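Local coordinates for CBS domain protein (Shewanella oneidensis, PDB 3LHH) that binds AMP between its two CBS domains and is one piece of a longer membrane protein that may also bind flavin adenine dinucleotide, at residues R51-N60 and H75-D86. Residues are numbered along the deposited sequence; the frame is centred on the assembly and turned at random.
With AMP (adenosine monophosphate), chain B.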
ATOM      1  N   ARG A  51      -2.775  -7.958  -6.716  1.00 43.83           N
ATOM      2  CA  ARG A  51      -2.752  -6.681  -7.429  1.00 41.93           C
ATOM      3  C   ARG A  51      -4.120  -6.242  -7.970  1.00 43.38           C
ATOM      4  O   ARG A  51      -4.375  -5.052  -8.105  1.00 47.36           O
ATOM      5  CB  ARG A  51      -1.723  -6.690  -8.555  1.00 41.50           C
ATOM      6  CG  ARG A  51      -1.970  -7.733  -9.616  1.00 41.29           C
ATOM      7  CD  ARG A  51      -0.903  -7.681 -10.702  1.00 40.15           C
ATOM      8  NE  ARG A  51      -1.127  -6.608 -11.682  1.00 36.95           N
ATOM      9  CZ  ARG A  51      -0.164  -5.802 -12.115  1.00 37.85           C
ATOM     10  NH1 ARG A  51       1.086  -5.935 -11.663  1.00 42.21           N
ATOM     11  NH2 ARG A  51      -0.438  -4.873 -13.005  1.00 35.92           N
ATOM     12  N   SER A  52      -4.999  -7.186  -8.286  1.00 46.47           N
ATOM     13  CA  SER A  52      -6.319  -6.805  -8.798  1.00 52.00           C
ATOM     14  C   SER A  52      -7.239  -6.239  -7.712  1.00 52.90           C
ATOM     15  O   SER A  52      -8.187  -5.507  -8.013  1.00 51.79           O
ATOM     16  CB  SER A  52      -6.996  -7.971  -9.522  1.00 57.19           C
ATOM     17  OG  SER A  52      -7.326  -9.010  -8.627  1.00 67.51           O
ATOM     18  N   ASP A  53      -6.951  -6.571  -6.456  1.00 48.84           N
ATOM     19  CA  ASP A  53      -7.746  -6.083  -5.330  1.00 45.41           C
ATOM     20  C   ASP A  53      -7.175  -4.802  -4.720  1.00 42.95           C
ATOM     21  O   ASP A  53      -7.769  -4.254  -3.796  1.00 37.12           O
ATOM     22  CB  ASP A  53      -7.862  -7.151  -4.228  1.00 49.99           C
ATOM     23  CG  ASP A  53      -8.687  -8.370  -4.655  1.00 59.10           C
ATOM     24  OD1 ASP A  53      -9.159  -8.417  -5.811  1.00 64.13           O
ATOM     25  OD2 ASP A  53      -8.866  -9.286  -3.820  1.00 65.20           O
ATOM     26  N   ILE A  54      -6.022  -4.337  -5.209  1.00 38.08           N
ATOM     27  CA  ILE A  54      -5.407  -3.133  -4.653  1.00 33.11           C
ATOM     28  C   ILE A  54      -6.149  -1.859  -5.023  1.00 38.25           C
ATOM     29  O   ILE A  54      -6.374  -1.590  -6.197  1.00 35.27           O
ATOM     30  CB  ILE A  54      -3.940  -2.952  -5.096  1.00 38.10           C
ATOM     31  CG1 ILE A  54      -3.054  -4.067  -4.531  1.00 36.22           C
ATOM     32  CG2 ILE A  54      -3.428  -1.597  -4.641  1.00 30.07           C
ATOM     33  CD1 ILE A  54      -1.580  -3.911  -4.878  1.00 36.21           C
ATOM     34  N   VAL A  55      -6.504  -1.057  -4.021  1.00 32.93           N
ATOM     35  CA  VAL A  55      -7.149   0.229  -4.268  1.00 28.04           C
ATOM     36  C   VAL A  55      -6.082   1.298  -4.190  1.00 35.25           C
ATOM     37  O   VAL A  55      -5.413   1.413  -3.167  1.00 40.83           O
ATOM     38  CB  VAL A  55      -8.234   0.521  -3.202  1.00 27.80           C
ATOM     39  CG1 VAL A  55      -8.820   1.898  -3.403  1.00 29.74           C
ATOM     40  CG2 VAL A  55      -9.319  -0.553  -3.236  1.00 24.69           C
ATOM     41  N   PHE A  56      -5.912   2.080  -5.253  1.00 31.41           N
ATOM     42  CA  PHE A  56      -4.735   2.944  -5.366  1.00 31.76           C
ATOM     43  C   PHE A  56      -5.051   4.342  -5.884  1.00 32.22           C
ATOM     44  O   PHE A  56      -6.099   4.569  -6.481  1.00 36.15           O
ATOM     45  CB  PHE A  56      -3.674   2.290  -6.265  1.00 37.99           C
ATOM     46  CG  PHE A  56      -4.099   2.142  -7.709  1.00 39.80           C
ATOM     47  CD1 PHE A  56      -4.708   0.977  -8.147  1.00 40.52           C
ATOM     48  CD2 PHE A  56      -3.868   3.158  -8.626  1.00 44.07           C
ATOM     49  CE1 PHE A  56      -5.095   0.830  -9.474  1.00 40.67           C
ATOM     50  CE2 PHE A  56      -4.258   3.027  -9.955  1.00 44.54           C
ATOM     51  CZ  PHE A  56      -4.870   1.860 -10.379  1.00 46.07           C
ATOM     52  N   LEU A  57      -4.146   5.281  -5.633  1.00 31.38           N
ATOM     53  CA  LEU A  57      -4.280   6.633  -6.165  1.00 34.74           C
ATOM     54  C   LEU A  57      -3.318   6.872  -7.342  1.00 34.21           C
ATOM     55  O   LEU A  57      -2.233   6.297  -7.391  1.00 34.05           O
ATOM     56  CB  LEU A  57      -4.046   7.654  -5.059  1.00 35.12           C
ATOM     57  CG  LEU A  57      -4.876   7.458  -3.782  1.00 29.73           C
ATOM     58  CD1 LEU A  57      -4.687   8.640  -2.853  1.00 24.79           C
ATOM     59  CD2 LEU A  57      -6.336   7.269  -4.095  1.00 32.16           C
ATOM     60  N   ASP A  58      -3.727   7.705  -8.294  1.00 37.19           N
ATOM     61  CA  ASP A  58      -2.936   7.941  -9.509  1.00 38.27           C
ATOM     62  C   ASP A  58      -2.545   9.410  -9.566  1.00 36.52           C
ATOM     63  O   ASP A  58      -3.386  10.307  -9.646  1.00 35.61           O
ATOM     64  CB  ASP A  58      -3.725   7.522 -10.761  1.00 43.28           C
ATOM     65  CG  ASP A  58      -2.880   7.523 -12.055  1.00 44.98           C
ATOM     66  OD1 ASP A  58      -1.892   8.285 -12.171  1.00 39.64           O
ATOM     67  OD2 ASP A  58      -3.235   6.754 -12.980  1.00 42.86           O
ATOM     68  N   LEU A  59      -1.250   9.647  -9.478  1.00 32.73           N
ATOM     69  CA  LEU A  59      -0.718  10.992  -9.529  1.00 37.97           C
ATOM     70  C   LEU A  59      -0.979  11.660 -10.864  1.00 34.51           C
ATOM     71  O   LEU A  59      -0.874  12.876 -10.963  1.00 33.15           O
ATOM     72  CB  LEU A  59       0.792  10.963  -9.292  1.00 40.37           C
ATOM     73  CG  LEU A  59       1.216  10.713  -7.862  1.00 48.69           C
ATOM     74  CD1 LEU A  59       2.730  10.721  -7.774  1.00 56.01           C
ATOM     75  CD2 LEU A  59       0.605  11.779  -6.959  1.00 54.92           C
ATOM     76  N   ASN A  60      -1.270  10.872 -11.901  1.00 35.86           N
ATOM     77  CA  ASN A  60      -1.596  11.447 -13.216  1.00 40.69           C
ATOM     78  C   ASN A  60      -3.077  11.813 -13.373  1.00 43.97           C
ATOM     79  O   ASN A  60      -3.482  12.343 -14.418  1.00 43.32           O
ATOM     80  CB  ASN A  60      -1.144  10.537 -14.370  1.00 41.60           C
ATOM     81  CG  ASN A  60       0.394  10.509 -14.537  1.00 51.39           C
ATOM     82  OD1 ASN A  60       0.962   9.516 -14.999  1.00 47.83           O
ATOM     83  ND2 ASN A  60       1.058  11.594 -14.152  1.00 43.75           N
ATOM     84  N   HIS A  75     -10.195   2.082   3.589  1.00 36.22           N
ATOM     85  CA  HIS A  75      -8.752   1.908   3.877  1.00 34.51           C
ATOM     86  C   HIS A  75      -8.025   3.122   4.442  1.00 31.51           C
ATOM     87  O   HIS A  75      -8.263   4.238   4.020  1.00 31.35           O
ATOM     88  CB  HIS A  75      -8.004   1.407   2.645  1.00 24.87           C
ATOM     89  CG  HIS A  75      -8.594   0.163   2.068  1.00 33.04           C
ATOM     90  ND1 HIS A  75      -8.920  -0.929   2.848  1.00 32.22           N
ATOM     91  CD2 HIS A  75      -8.926  -0.164   0.796  1.00 29.59           C
ATOM     92  CE1 HIS A  75      -9.421  -1.878   2.076  1.00 35.04           C
ATOM     93  NE2 HIS A  75      -9.434  -1.440   0.827  1.00 33.16           N
ATOM     94  N   SER A  76      -7.115   2.890   5.386  1.00 28.51           N
ATOM     95  CA  SER A  76      -6.345   3.977   5.983  1.00 36.49           C
ATOM     96  C   SER A  76      -5.194   4.455   5.113  1.00 27.91           C
ATOM     97  O   SER A  76      -4.771   5.607   5.211  1.00 35.36           O
ATOM     98  CB  SER A  76      -5.765   3.547   7.355  1.00 38.39           C
ATOM     99  OG  SER A  76      -6.799   3.159   8.229  1.00 47.59           O
ATOM    100  N   ARG A  77      -4.645   3.558   4.303  1.00 27.05           N
ATOM    101  CA  ARG A  77      -3.492   3.903   3.478  0.50 29.58           C
ATOM    102  C   ARG A  77      -3.674   3.436   2.033  1.00 30.82           C
ATOM    103  O   ARG A  77      -4.251   2.391   1.778  1.00 29.12           O
ATOM    104  CB  ARG A  77      -2.195   3.322   4.071  0.50 29.40           C
ATOM    105  CG  ARG A  77      -2.040   3.531   5.581  0.50 31.39           C
ATOM    106  CD  ARG A  77      -0.605   3.305   6.067  0.50 35.16           C
ATOM    107  NE  ARG A  77       0.207   4.510   5.909  0.50 37.68           N
ATOM    108  CZ  ARG A  77       0.087   5.594   6.672  0.50 39.29           C
ATOM    109  NH1 ARG A  77      -0.808   5.632   7.655  0.50 44.11           N
ATOM    110  NH2 ARG A  77       0.859   6.647   6.446  0.50 35.99           N
ATOM    111  N   PHE A  78      -3.173   4.229   1.092  1.00 25.04           N
ATOM    112  CA  PHE A  78      -3.312   3.908  -0.329  1.00 30.18           C
ATOM    113  C   PHE A  78      -1.976   3.969  -1.036  1.00 32.64           C
ATOM    114  O   PHE A  78      -1.290   4.981  -0.954  1.00 27.35           O
ATOM    115  CB  PHE A  78      -4.264   4.897  -0.992  1.00 33.26           C
ATOM    116  CG  PHE A  78      -5.671   4.811  -0.469  1.00 31.54           C
ATOM    117  CD1 PHE A  78      -6.599   4.008  -1.097  1.00 27.19           C
ATOM    118  CD2 PHE A  78      -6.056   5.515   0.664  1.00 33.00           C
ATOM    119  CE1 PHE A  78      -7.925   3.925  -0.619  1.00 34.12           C
ATOM    120  CE2 PHE A  78      -7.366   5.428   1.152  1.00 34.90           C
ATOM    121  CZ  PHE A  78      -8.292   4.630   0.507  1.00 36.49           C
ATOM    122  N   PRO A  79      -1.614   2.886  -1.746  1.00 29.97           N
ATOM    123  CA  PRO A  79      -0.495   2.928  -2.682  1.00 30.14           C
ATOM    124  C   PRO A  79      -0.774   4.001  -3.719  1.00 35.91           C
ATOM    125  O   PRO A  79      -1.928   4.199  -4.110  1.00 31.55           O
ATOM    126  CB  PRO A  79      -0.534   1.544  -3.342  1.00 35.56           C
ATOM    127  CG  PRO A  79      -1.409   0.682  -2.393  1.00 27.23           C
ATOM    128  CD  PRO A  79      -2.387   1.635  -1.843  1.00 28.42           C
ATOM    129  N   VAL A  80       0.275   4.688  -4.151  1.00 37.15           N
ATOM    130  CA  VAL A  80       0.168   5.762  -5.125  1.00 35.55           C
ATOM    131  C   VAL A  80       1.086   5.467  -6.285  1.00 38.35           C
ATOM    132  O   VAL A  80       2.283   5.216  -6.105  1.00 33.25           O
ATOM    133  CB  VAL A  80       0.639   7.104  -4.550  1.00 35.71           C
ATOM    134  CG1 VAL A  80       0.565   8.180  -5.622  1.00 32.74           C
ATOM    135  CG2 VAL A  80      -0.187   7.480  -3.342  1.00 40.74           C
ATOM    136  N   CYS A  81       0.544   5.537  -7.485  1.00 35.09           N
ATOM    137  CA  CYS A  81       1.339   5.219  -8.638  1.00 39.13           C
ATOM    138  C   CYS A  81       1.171   6.288  -9.711  1.00 41.56           C
ATOM    139  O   CYS A  81       0.548   7.335  -9.478  1.00 38.31           O
ATOM    140  CB  CYS A  81       0.921   3.851  -9.166  1.00 34.70           C
ATOM    141  SG  CYS A  81      -0.718   3.895  -9.880  1.00 51.97           S
ATOM    142  N   ARG A  82       1.765   6.028 -10.872  1.00 43.88           N
ATOM    143  CA  ARG A  82       1.565   6.879 -12.035  0.50 43.01           C
ATOM    144  C   ARG A  82       1.027   6.031 -13.158  1.00 37.68           C
ATOM    145  O   ARG A  82       1.653   5.059 -13.566  1.00 43.19           O
ATOM    146  CB  ARG A  82       2.861   7.554 -12.460  0.50 45.82           C
ATOM    147  CG  ARG A  82       3.285   8.676 -11.546  0.50 48.63           C
ATOM    148  CD  ARG A  82       4.293   9.572 -12.228  0.50 52.34           C
ATOM    149  NE  ARG A  82       5.088  10.319 -11.260  0.50 56.70           N
ATOM    150  CZ  ARG A  82       4.812  11.551 -10.854  0.50 53.12           C
ATOM    151  NH1 ARG A  82       3.753  12.193 -11.335  0.50 48.97           N
ATOM    152  NH2 ARG A  82       5.604  12.141  -9.968  0.50 52.49           N
ATOM    153  N   ASN A  83      -0.156   6.400 -13.633  1.00 42.66           N
ATOM    154  CA  ASN A  83      -0.824   5.691 -14.724  1.00 48.05           C
ATOM    155  C   ASN A  83      -1.290   4.298 -14.331  1.00 45.02           C
ATOM    156  O   ASN A  83      -2.445   3.943 -14.530  1.00 48.15           O
ATOM    157  CB  ASN A  83       0.074   5.613 -15.970  1.00 49.58           C
ATOM    158  CG  ASN A  83       0.588   6.970 -16.402  1.00 54.00           C
ATOM    159  OD1 ASN A  83       1.781   7.143 -16.667  1.00 57.53           O
ATOM    160  ND2 ASN A  83      -0.304   7.946 -16.452  1.00 49.13           N
ATOM    161  N   ASN A  84      -0.390   3.503 -13.771  1.00 43.95           N
ATOM    162  CA  ASN A  84      -0.756   2.157 -13.369  1.00 43.30           C
ATOM    163  C   ASN A  84       0.099   1.678 -12.219  1.00 38.91           C
ATOM    164  O   ASN A  84       1.116   2.276 -11.880  1.00 39.51           O
ATOM    165  CB  ASN A  84      -0.674   1.170 -14.548  1.00 42.05           C
ATOM    166  CG  ASN A  84       0.748   1.003 -15.076  1.00 53.35           C
ATOM    167  OD1 ASN A  84       1.581   0.344 -14.453  1.00 54.15           O
ATOM    168  ND2 ASN A  84       1.026   1.599 -16.233  1.00 51.16           N
ATOM    169  N   VAL A  85      -0.324   0.565 -11.652  1.00 33.75           N
ATOM    170  CA  VAL A  85       0.228   0.029 -10.430  1.00 42.81           C
ATOM    171  C   VAL A  85       1.668  -0.480 -10.604  1.00 49.77           C
ATOM    172  O   VAL A  85       2.396  -0.657  -9.630  1.00 50.73           O
ATOM    173  CB  VAL A  85      -0.738  -1.052  -9.902  1.00 48.37           C
ATOM    174  CG1 VAL A  85      -0.224  -2.441 -10.195  1.00 43.75           C
ATOM    175  CG2 VAL A  85      -1.024  -0.844  -8.438  1.00 56.79           C
ATOM    176  N   ASP A  86       2.095  -0.675 -11.850  1.00 45.97           N
ATOM    177  CA  ASP A  86       3.472  -1.093 -12.121  1.00 46.39           C
ATOM    178  C   ASP A  86       4.429   0.080 -12.178  1.00 45.11           C
ATOM    179  O   ASP A  86       5.598  -0.077 -12.512  1.00 47.97           O
ATOM    180  CB  ASP A  86       3.558  -1.934 -13.397  1.00 50.54           C
ATOM    181  CG  ASP A  86       2.979  -3.314 -13.205  1.00 60.25           C
ATOM    182  OD1 ASP A  86       3.650  -4.142 -12.551  1.00 64.96           O
ATOM    183  OD2 ASP A  86       1.845  -3.560 -13.673  1.00 58.07           O
TER
HETATM  184  P   AMP B 171      -7.715  -0.929   6.651  1.00 47.41           P
HETATM  185  O1P AMP B 171      -8.901  -1.019   5.713  1.00 44.13           O
HETATM  186  O2P AMP B 171      -6.801   0.223   6.338  1.00 37.97           O
HETATM  187  O3P AMP B 171      -8.030  -1.103   8.117  1.00 55.51           O
HETATM  188  O5' AMP B 171      -6.960  -2.300   6.300  1.00 37.23           O
HETATM  189  C5' AMP B 171      -7.590  -3.551   6.592  1.00 41.40           C
HETATM  190  C4' AMP B 171      -7.232  -4.592   5.530  1.00 38.17           C
HETATM  191  O4' AMP B 171      -7.705  -4.206   4.230  1.00 42.59           O
HETATM  192  C3' AMP B 171      -5.727  -4.757   5.347  1.00 45.41           C
HETATM  193  O3' AMP B 171      -5.136  -5.642   6.318  1.00 43.61           O
HETATM  194  C2' AMP B 171      -5.643  -5.293   3.934  1.00 37.11           C
HETATM  195  O2' AMP B 171      -6.085  -6.650   3.992  1.00 41.18           O
HETATM  196  C1' AMP B 171      -6.734  -4.524   3.215  1.00 36.75           C
HETATM  197  N9  AMP B 171      -6.264  -3.232   2.631  1.00 32.50           N
HETATM  198  C8  AMP B 171      -5.790  -2.173   3.317  1.00 39.06           C
HETATM  199  N7  AMP B 171      -5.476  -1.139   2.502  1.00 32.57           N
HETATM  200  C5  AMP B 171      -5.747  -1.544   1.247  1.00 28.07           C
HETATM  201  C6  AMP B 171      -5.660  -0.930  -0.095  1.00 28.63           C
HETATM  202  N6  AMP B 171      -5.194   0.336  -0.270  1.00 27.84           N
HETATM  203  N1  AMP B 171      -6.070  -1.675  -1.137  1.00 30.24           N
HETATM  204  C2  AMP B 171      -6.543  -2.933  -0.976  1.00 32.12           C
HETATM  205  N3  AMP B 171      -6.646  -3.550   0.218  1.00 30.50           N
HETATM  206  C4  AMP B 171      -6.266  -2.912   1.343  1.00 29.70           C
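H75 meets V55 edge-on, with V55 CG2 near the imidazole plane, while AMP C5 sits over the centre of the H75 imidazole, 3.4 Å above its plane; H75 ND1 and S76 N bond the phosphate. AMP N6 donates to both V55 O and R77 O, and V55 N donates to N1 (3.0 Å, 172°), so backbone from both segments reads the adenine. F78 places its CE1 3.6 Å from V55 CG1. L57 pairs with V80 and D58 with C81 in parallel register: L57 N donates to P79 O, C81 N to L57 O and L59 N to C81 O, each at 2.9 Å. V80 CG1 packs tightly on L59 CG, whereas C81 SG approaches the F56 ring obliquely, 4.3 Å from its centroid. R82 lays a guanidinium face on L59 CD1. N83 N reaches D58 OD1 (3.0 Å) from above the carboxylate plane; N60 N arrives from the opposite face, closing an Asx turn. V85 CG1 covers a face of the R51 guanidinium, and R51 NH2 donates to D86 OD2 (2.7 Å) in a salt bridge, the oxygen lying in the guanidinium plane. Strands 57-58 and 77-81, joined through helix 63-71 as a beta-alpha-beta unit, thus adjoin three backbone bonds, two from N6 and one to N1, that probably select adenine over a 6-oxo purine.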